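Local coordinates for bromo domain-containing protein (Trypanosoma cruzi, PDB 6NEY) that is a bromodomain protein of uncharacterised function that probably recognises acetylated lysines, as its family does, in a role related to transcription, at residues 96-99 and 100-103. Sequence-based numbering, arbitrary orientation.
Sequences GPLA and NIAE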
ATOM      1  N   GLY A  96      -2.779  18.529 -10.564  1.00 29.01           N
ATOM      2  CA  GLY A  96      -4.069  18.118 -11.142  1.00 29.25           C
ATOM      3  C   GLY A  96      -4.833  17.157 -10.233  1.00 26.95           C
ATOM      4  O   GLY A  96      -4.316  16.752  -9.187  1.00 24.31           O
ATOM      5  N   PRO A  97      -6.054  16.749 -10.639  1.00 28.26           N
ATOM      6  CA  PRO A  97      -6.944  15.952  -9.804  1.00 27.41           C
ATOM      7  C   PRO A  97      -6.333  14.613  -9.379  1.00 24.20           C
ATOM      8  O   PRO A  97      -6.613  14.203  -8.274  1.00 24.24           O
ATOM      9  CB  PRO A  97      -8.190  15.716 -10.668  1.00 28.94           C
ATOM     10  CG  PRO A  97      -8.141  16.817 -11.686  1.00 33.31           C
ATOM     11  CD  PRO A  97      -6.671  17.065 -11.938  1.00 29.49           C
ATOM     12  N   LEU A  98      -5.555  13.949 -10.248  1.00 22.83           N
ATOM     13  CA  LEU A  98      -4.976  12.623  -9.917  1.00 23.43           C
ATOM     14  C   LEU A  98      -3.912  12.825  -8.831  1.00 21.90           C
ATOM     15  O   LEU A  98      -3.825  11.993  -7.926  1.00 19.55           O
ATOM     16  CB  LEU A  98      -4.388  11.948 -11.166  1.00 26.67           C
ATOM     17  CG  LEU A  98      -5.382  11.533 -12.256  1.00 29.55           C
ATOM     18  CD1 LEU A  98      -4.670  10.788 -13.384  1.00 31.86           C
ATOM     19  CD2 LEU A  98      -6.501  10.654 -11.695  1.00 30.95           C
ATOM     20  N   ALA A  99      -3.071  13.865  -8.947  1.00 21.03           N
ATOM     21  CA  ALA A  99      -2.004  14.122  -7.955  1.00 20.46           C
ATOM     22  C   ALA A  99      -2.673  14.461  -6.615  1.00 18.50           C
ATOM     23  O   ALA A  99      -2.134  14.007  -5.593  1.00 19.07           O
ATOM     24  CB  ALA A  99      -1.070  15.209  -8.415  1.00 21.42           C
ATOM     25  N   ASN A 100      -3.822  15.144  -6.643  1.00 19.23           N
ATOM     26  CA  ASN A 100      -4.590  15.509  -5.411  1.00 19.88           C
ATOM     27  C   ASN A 100      -5.094  14.221  -4.769  1.00 19.69           C
ATOM     28  O   ASN A 100      -5.048  14.100  -3.550  1.00 19.64           O
ATOM     29  CB  ASN A 100      -5.768  16.445  -5.692  1.00 22.62           C
ATOM     30  CG  ASN A 100      -5.320  17.824  -6.136  1.00 25.20           C
ATOM     31  OD1 ASN A 100      -4.145  18.175  -5.984  1.00 22.22           O
ATOM     32  ND2 ASN A 100      -6.264  18.612  -6.632  1.00 25.70           N
ATOM     33  N   ILE A 101      -5.588  13.285  -5.575  1.00 19.52           N
ATOM     34  CA  ILE A 101      -6.012  11.964  -5.046  1.00 18.44           C
ATOM     35  C   ILE A 101      -4.795  11.282  -4.428  1.00 17.73           C
ATOM     36  O   ILE A 101      -4.929  10.737  -3.361  1.00 18.89           O
ATOM     37  CB  ILE A 101      -6.660  11.099  -6.137  1.00 18.10           C
ATOM     38  CG1 ILE A 101      -8.030  11.658  -6.535  1.00 19.54           C
ATOM     39  CG2 ILE A 101      -6.730   9.649  -5.679  1.00 18.17           C
ATOM     40  CD1 ILE A 101      -8.597  11.044  -7.814  1.00 19.50           C
ATOM     41  N   ALA A 102      -3.658  11.239  -5.119  1.00 17.86           N
ATOM     42  CA  ALA A 102      -2.467  10.513  -4.616  1.00 19.33           C
ATOM     43  C   ALA A 102      -2.085  11.044  -3.228  1.00 18.53           C
ATOM     44  O   ALA A 102      -1.792  10.209  -2.328  1.00 18.29           O
ATOM     45  CB  ALA A 102      -1.304  10.630  -5.563  1.00 18.59           C
ATOM     46  N   GLU A 103      -2.063  12.363  -3.049  1.00 20.43           N
ATOM     47  CA  GLU A 103      -1.617  12.963  -1.753  1.00 21.54           C
ATOM     48  C   GLU A 103      -2.669  12.664  -0.666  1.00 21.12           C
ATOM     49  O   GLU A 103      -2.270  12.329   0.483  1.00 20.64           O
ATOM     50  CB  GLU A 103      -1.344  14.472  -1.840  1.00 21.88           C
ATOM     51  CG  GLU A 103      -0.628  14.966  -0.588  1.00 22.88           C
ATOM     52  CD  GLU A 103      -0.180  16.416  -0.577  1.00 25.02           C
ATOM     53  OE1 GLU A 103      -0.600  17.179  -1.460  1.00 25.80           O
ATOM     54  OE2 GLU A 103       0.537  16.781   0.379  1.00 25.65           O
TER
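The carboxamide of N100 presents one face to the carbonyl of G96. G96 O stands about 3.4 Å from the amide plane, almost perpendicularly over N100 CG, so it meets the face and not the rim. From the same side, A99 C approaches N100 OD1 obliquely at 4.0 Å. The first torsion explains the placement: CG lies beside the backbone N and opposite the carbonyl carbon (chi1 -68°), which folds the amide back over the start of helix 97-124.

The same G96 O accepts the bond from N100 N (3.0 Å), approached nearly straight down the carbonyl, with a C=O...N angle of 161°. Since G96 is the N-cap, this closes the first turn. Having no CB, G96 can adopt phi 112°, where one would jam against the preceding carbonyl O and clash with P97 CD. The following bonds come in more obliquely: I101 N reaches P97 O at 3.0 Å and A102 N reaches L98 O at 2.9 Å. E103 N continues the i to i+4 pattern on A99 O.

I101 turns CG1 beside its own backbone N, within 3.4 Å of P97 O; beyond it, CD1 meets L98 CD2 loosely at 4.4 Å.

This turn opens the last helix of the bromodomain four-helix bundle, just after the BC loop. I101 packs on D27, E28 and L30, and A102 on F31, probably of the ZA loop; A99 and A102 touch Y89 of helix 75-92. L98 meets N92, probably the conserved acetyl-lysine-binding asparagine; L98, six residues on, is probably the gatekeeper.

Chemically, main-chain bonds hold the contact: the N-H of N100 is the real grip on G96 O, the face of its carboxamide merely lies across that oxygen, and the leucine-isoleucine touch adds only modest apolar contact.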